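Local coordinates for protein cytochrome P450 268A2 Cyp268A2 (Mycobacterium marinum, PDB 6BLD) that belongs to the cytochrome P450 family of haem proteins and holds (3E,5E)-6,10-dimethylundeca-3,5,9-trien-2-one in a pocket beside the haem, at residues I14-S18 with R19-A23; D69-A72 with V73-N77; R244-D247 with A248-A251. All blocks are in the same frame, centred on the assembly; numbering follows the deposited sequence.

Contact 1: residues I14-S18 with R19-A23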
# COMPACT_ATOMS: atom_id res chain seq x y z
N ILE A 14 -22.35 13.49 -2.50
CA ILE A 14 -21.15 13.42 -1.67
C ILE A 14 -19.91 13.63 -2.54
O ILE A 14 -19.77 13.02 -3.61
CB ILE A 14 -21.09 12.08 -0.93
CG1 ILE A 14 -22.32 11.91 -0.03
CG2 ILE A 14 -19.81 11.98 -0.11
CD1 ILE A 14 -22.62 13.11 0.84
N ASP A 15 -19.01 14.49 -2.07
CA ASP A 15 -17.78 14.79 -2.79
C ASP A 15 -16.70 13.79 -2.41
O ASP A 15 -16.29 13.72 -1.25
CB ASP A 15 -17.33 16.22 -2.49
CG ASP A 15 -15.93 16.52 -3.00
OD1 ASP A 15 -15.53 15.93 -4.03
OD2 ASP A 15 -15.23 17.34 -2.37
N LEU A 16 -16.23 13.02 -3.40
CA LEU A 16 -15.11 12.10 -3.22
C LEU A 16 -13.99 12.37 -4.21
O LEU A 16 -13.09 11.53 -4.35
CB LEU A 16 -15.57 10.65 -3.36
CG LEU A 16 -16.70 10.14 -2.46
CD1 LEU A 16 -16.96 8.67 -2.75
CD2 LEU A 16 -16.35 10.34 -0.99
N SER A 17 -14.01 13.51 -4.91
CA SER A 17 -13.09 13.76 -6.01
C SER A 17 -12.21 14.99 -5.84
O SER A 17 -11.18 15.08 -6.52
CB SER A 17 -13.86 13.89 -7.33
OG SER A 17 -14.94 12.97 -7.39
N SER A 18 -12.58 15.94 -4.98
CA SER A 18 -11.87 17.20 -4.90
C SER A 18 -10.53 17.02 -4.17
O SER A 18 -10.32 16.08 -3.41
CB SER A 18 -12.71 18.25 -4.18
OG SER A 18 -12.73 18.03 -2.78
N ARG A 19 -9.62 17.96 -4.44
CA ARG A 19 -8.33 17.97 -3.75
C ARG A 19 -8.51 18.22 -2.25
O ARG A 19 -7.80 17.63 -1.43
CB ARG A 19 -7.42 19.03 -4.36
CG ARG A 19 -6.63 18.56 -5.57
CD ARG A 19 -6.07 17.16 -5.36
NE ARG A 19 -5.53 16.60 -6.59
CZ ARG A 19 -4.25 16.66 -6.94
NH1 ARG A 19 -3.37 17.26 -6.15
NH2 ARG A 19 -3.85 16.12 -8.08
N ALA A 20 -9.45 19.10 -1.89
CA ALA A 20 -9.64 19.44 -0.49
C ALA A 20 -10.17 18.25 0.31
O ALA A 20 -9.81 18.07 1.48
CB ALA A 20 -10.60 20.62 -0.36
N PHE A 21 -11.01 17.42 -0.31
CA PHE A 21 -11.51 16.23 0.37
C PHE A 21 -10.37 15.28 0.72
O PHE A 21 -10.35 14.69 1.81
CB PHE A 21 -12.56 15.52 -0.49
CG PHE A 21 -13.09 14.26 0.12
CD1 PHE A 21 -14.09 14.31 1.09
CD2 PHE A 21 -12.61 13.02 -0.27
CE1 PHE A 21 -14.58 13.14 1.65
CE2 PHE A 21 -13.10 11.85 0.29
CZ PHE A 21 -14.09 11.92 1.25
N TRP A 22 -9.42 15.11 -0.20
CA TRP A 22 -8.28 14.24 0.03
C TRP A 22 -7.14 14.93 0.75
O TRP A 22 -6.12 14.29 1.04
CB TRP A 22 -7.81 13.65 -1.30
CG TRP A 22 -8.82 12.71 -1.87
CD1 TRP A 22 -9.63 12.91 -2.95
CD2 TRP A 22 -9.16 11.41 -1.35
NE1 TRP A 22 -10.44 11.82 -3.15
CE2 TRP A 22 -10.17 10.89 -2.18
CE3 TRP A 22 -8.71 10.65 -0.27
CZ2 TRP A 22 -10.74 9.63 -1.96
CZ3 TRP A 22 -9.27 9.40 -0.06
CH2 TRP A 22 -10.27 8.91 -0.90
N ALA A 23 -7.28 16.22 1.05
CA ALA A 23 -6.36 16.93 1.93
C ALA A 23 -6.90 17.05 3.35
O ALA A 23 -6.20 17.55 4.23
CB ALA A 23 -6.05 18.32 1.37

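Contact 2: residues D69-A72 with V73-N77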
# COMPACT_ATOMS: atom_id res chain seq x y z
N ASP A 69 -19.03 -5.46 -0.59
CA ASP A 69 -18.97 -5.11 -2.01
C ASP A 69 -17.53 -4.98 -2.50
O ASP A 69 -17.24 -5.30 -3.65
CB ASP A 69 -19.75 -3.82 -2.27
CG ASP A 69 -21.24 -3.99 -2.09
OD1 ASP A 69 -21.75 -5.10 -2.35
OD2 ASP A 69 -21.92 -3.02 -1.69
N ILE A 70 -16.63 -4.51 -1.63
CA ILE A 70 -15.22 -4.44 -1.99
C ILE A 70 -14.66 -5.84 -2.23
O ILE A 70 -13.89 -6.06 -3.17
CB ILE A 70 -14.43 -3.69 -0.89
CG1 ILE A 70 -14.73 -2.19 -0.97
CG2 ILE A 70 -12.93 -3.96 -1.00
CD1 ILE A 70 -14.10 -1.39 0.15
N VAL A 71 -15.06 -6.80 -1.39
CA VAL A 71 -14.66 -8.19 -1.61
C VAL A 71 -15.25 -8.72 -2.91
O VAL A 71 -14.58 -9.44 -3.66
CB VAL A 71 -15.08 -9.04 -0.40
CG1 VAL A 71 -14.97 -10.53 -0.72
CG2 VAL A 71 -14.23 -8.69 0.82
N ALA A 72 -16.50 -8.36 -3.20
CA ALA A 72 -17.15 -8.82 -4.43
C ALA A 72 -16.39 -8.35 -5.67
O ALA A 72 -16.16 -9.13 -6.60
CB ALA A 72 -18.60 -8.36 -4.47
N VAL A 73 -16.01 -7.07 -5.70
CA VAL A 73 -15.26 -6.55 -6.84
C VAL A 73 -13.89 -7.21 -6.94
O VAL A 73 -13.45 -7.59 -8.03
CB VAL A 73 -15.15 -5.02 -6.75
CG1 VAL A 73 -14.17 -4.48 -7.78
CG2 VAL A 73 -16.52 -4.37 -6.92
N SER A 74 -13.21 -7.38 -5.80
CA SER A 74 -11.86 -7.92 -5.82
C SER A 74 -11.83 -9.36 -6.31
O SER A 74 -10.94 -9.74 -7.09
CB SER A 74 -11.24 -7.82 -4.42
OG SER A 74 -11.43 -6.54 -3.86
N ARG A 75 -12.78 -10.18 -5.87
CA ARG A 75 -12.75 -11.60 -6.21
C ARG A 75 -13.36 -11.89 -7.58
O ARG A 75 -13.04 -12.93 -8.17
CB ARG A 75 -13.47 -12.41 -5.14
CG ARG A 75 -12.94 -12.18 -3.74
CD ARG A 75 -13.49 -13.19 -2.75
NE ARG A 75 -12.66 -13.27 -1.55
CZ ARG A 75 -11.59 -14.05 -1.44
NH1 ARG A 75 -10.89 -14.07 -0.31
NH2 ARG A 75 -11.22 -14.82 -2.46
N THR A 76 -14.23 -11.02 -8.09
CA THR A 76 -14.83 -11.22 -9.40
C THR A 76 -14.01 -10.50 -10.48
O THR A 76 -14.48 -9.61 -11.19
CB THR A 76 -16.28 -10.74 -9.40
OG1 THR A 76 -16.88 -11.07 -8.14
CG2 THR A 76 -17.07 -11.41 -10.52
N ASN A 77 -12.74 -10.91 -10.58
CA ASN A 77 -11.82 -10.28 -11.52
C ASN A 77 -12.18 -10.55 -12.97
O ASN A 77 -11.74 -9.81 -13.86
CB ASN A 77 -10.38 -10.75 -11.25
CG ASN A 77 -10.21 -12.24 -11.46
OD1 ASN A 77 -10.59 -13.05 -10.60
ND2 ASN A 77 -9.63 -12.62 -12.59

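Contact 3: residues R244-D247 with A248-A251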
# COMPACT_ATOMS: atom_id res chain seq x y z
N ARG A 244 13.67 -14.33 -22.38
CA ARG A 244 13.76 -13.58 -21.14
C ARG A 244 12.90 -12.32 -21.21
O ARG A 244 12.60 -11.81 -22.29
CB ARG A 244 15.21 -13.21 -20.84
CG ARG A 244 15.80 -12.25 -21.86
CD ARG A 244 16.76 -11.26 -21.22
NE ARG A 244 17.35 -10.34 -22.19
CZ ARG A 244 18.15 -10.70 -23.19
NH1 ARG A 244 18.63 -9.77 -24.01
NH2 ARG A 244 18.50 -11.97 -23.36
N LEU A 245 12.53 -11.82 -20.04
CA LEU A 245 11.69 -10.63 -19.98
C LEU A 245 12.45 -9.41 -20.48
O LEU A 245 13.65 -9.25 -20.22
CB LEU A 245 11.21 -10.40 -18.55
CG LEU A 245 9.96 -11.18 -18.14
CD1 LEU A 245 9.89 -11.30 -16.63
CD2 LEU A 245 8.71 -10.53 -18.69
N ALA A 246 11.75 -8.55 -21.22
CA ALA A 246 12.34 -7.32 -21.71
C ALA A 246 12.72 -6.40 -20.55
O ALA A 246 12.22 -6.54 -19.42
CB ALA A 246 11.38 -6.60 -22.65
N ASP A 247 13.62 -5.46 -20.83
CA ASP A 247 14.07 -4.53 -19.81
C ASP A 247 12.92 -3.72 -19.23
O ASP A 247 12.93 -3.40 -18.03
CB ASP A 247 15.14 -3.60 -20.38
CG ASP A 247 16.20 -4.34 -21.18
OD1 ASP A 247 16.58 -3.85 -22.26
OD2 ASP A 247 16.64 -5.41 -20.72
N ALA A 248 11.93 -3.37 -20.05
CA ALA A 248 10.80 -2.60 -19.56
C ALA A 248 9.99 -3.38 -18.54
O ALA A 248 9.57 -2.83 -17.52
CB ALA A 248 9.92 -2.16 -20.73
N ASP A 249 9.76 -4.67 -18.80
CA ASP A 249 9.01 -5.49 -17.85
C ASP A 249 9.77 -5.66 -16.55
O ASP A 249 9.19 -5.60 -15.46
CB ASP A 249 8.70 -6.86 -18.47
CG ASP A 249 7.94 -6.76 -19.78
OD1 ASP A 249 7.04 -5.90 -19.88
OD2 ASP A 249 8.25 -7.54 -20.70
N VAL A 250 11.09 -5.89 -16.63
CA VAL A 250 11.89 -6.09 -15.44
C VAL A 250 11.92 -4.83 -14.58
O VAL A 250 11.74 -4.89 -13.36
CB VAL A 250 13.31 -6.55 -15.83
CG1 VAL A 250 14.29 -6.32 -14.70
CG2 VAL A 250 13.30 -8.01 -16.25
N ALA A 251 12.11 -3.67 -15.21
CA ALA A 251 12.17 -2.42 -14.45
C ALA A 251 10.81 -2.07 -13.86
O ALA A 251 10.74 -1.55 -12.74
CB ALA A 251 12.69 -1.30 -15.35

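Contact 1: residues I14-S18 with R19-A23
Phe21 folds back over the loop that leads into its own short helix, its ring lying against Asp15 and Leu16. Phe21 CB starts beside the Ser18 hydroxyl, 3.4 Å from Ser18 OG, and also has Asp15 OD2 as a neighbour. With CG anti to the backbone N (chi1 178°) the ring is thrown back along the incoming chain. One face takes the Asp15 carbonyl: Asp15 O stands 3.2 Å above the ring plane, nearer the rim than the middle, and closest to CD1. At the far end, Phe21 CZ meets the branch methyl Leu16 CD2 at 3.6 Å, and Phe21 CE2 touches the same methyl; the two side chains run alongside, pointing the same way.

The helix start is capped by Ser18, the N-cap residue, whose OG accepts from Phe21 N at 3.1 Å. That hydroxyl in turn donates a hydrogen bond to Asp15 OD2, 2.6 Å from Ser18 OG, on the syn side of the carboxylate. The other oxygen, Asp15 OD1, receives both Ser17 N and Ser18 N, the first bond closing an Asx turn. Thus one carboxylate sets the loop and positions the serine that caps the helix.

Trp22 secures the loop from its indole end. Trp22 NE1 donates to Leu16 O at 2.9 Å, bent to 146° and arriving from above the carbonyl plane. The backbone bond from Trp22 N to Ser18 O is weak.

Beyond the turn, the Ser17 hydroxyl bonds to Pro46 O, and Ser17 also makes a backbone bond with Glu49. Helix 26-39 packs against Leu16 through Leu36 and against Phe21 through Arg29 and Ser32, while strand 61-64 meets Leu16 at Ala63 and Ser17 at Phe61.

Contact 2: residues D69-A72 with V73-N77
Val73, Ser74, Arg75 and Thr76 each return their backbone N-H to the carbonyl four residues earlier, from Asp69 O through Ala72 O, in the closing turns of alpha-helix 67-75 of this P450. Two of those carbonyls carry a second load. Ser74 OG donates to Ile70 O at 2.6 Å, while Ser74 N reaches the same oxygen at 3.0 Å from the opposite face of the carbonyl plane. The hydroxyl gets there because chi1 of -48° swings it beside its own backbone N, facing back down the helix. Thr76 repeats the device one step past the helix: Thr76 OG1 donates to Ala72 O, also at 2.6 Å, in addition to the bond from Thr76 N. Here the chain departs from helical geometry, with Thr76 at the centre of an inverse gamma turn.

Inward, Ile70, Val73 and Ser74 rest on Met334 of strand 331-335, and Val73 also touches Val332 and Leu321. The Ser74 side chain comes within about 5 Å of the haem, and its hydroxyl is turned onto the helix backbone.

On another side of the helix, Val71 and Arg75 lie alongside each other. The arginine runs extended from CG to NE, and Val71 CG1 sits at the edge of the guanidinium, 3.7 Å from both Arg75 CD and Arg75 NE.

Contact 3: residues R244-D247 with A248-A251
Leu245 reaches from the loop to the first turn of helix 247-278 and touches two of its side chains. Leu245 CD2 lies 3.7 Å from Asp249 CB and 3.6 Å from Asp249 OD2, the leucine and aspartate crossing at about a right angle. Leu245 CB faces a methyl of the valine instead, with Val250 CG2 3.9 Å away. Chi1 of 161° on Val250 puts CG2 beside the backbone N, on the side where Ala246 O and Leu245 lie.

Backbone bonds hold this pairing in place. Ala246, at the N-cap position, accepts Val250 N on Ala246 O at 3.1 Å, nearly in line with C=O, and Asp247 O takes Ala251 N at 2.9 Å.

Further out, Leu235 of helix 231-237 and Leu113 and Leu116 of helix 109-117 touch Leu245, while Phe232, Val236 and Ala220 press on Val250. Asp249 OD2 and Asp247 OD2 have long, weak ion pairs with Arg109 and Arg224; acidic groups in a first turn would also be expected to suit the helix dipole. This is the N-terminal start of the long helix, the I-helix of P450s, that crosses the core of the fold.

The three contacts are local turns at helix ends, met in series along the single chain and touching nowhere. Contacts 1 and 3 stand at helix starts; contact 2 closes a helix. Contacts 1 and 2 are nearest, about 11 Å between closest atoms, and both touch strand 61-64. Contact 3 is remote, its centre about 37 Å from that of contact 1 and 30 Å from that of contact 2. The haem is about 5 Å from the Ser74 side chain, against about 14 Å from Trp22 and 13 Å from Leu245. Helix 247-278, opened by contact 3, farther along supplies Leu256, Val259, Ala260 and Thr264 to the pocket of the bound (3E,5E)-6,10-dimethylundeca-3,5,9-trien-2-one.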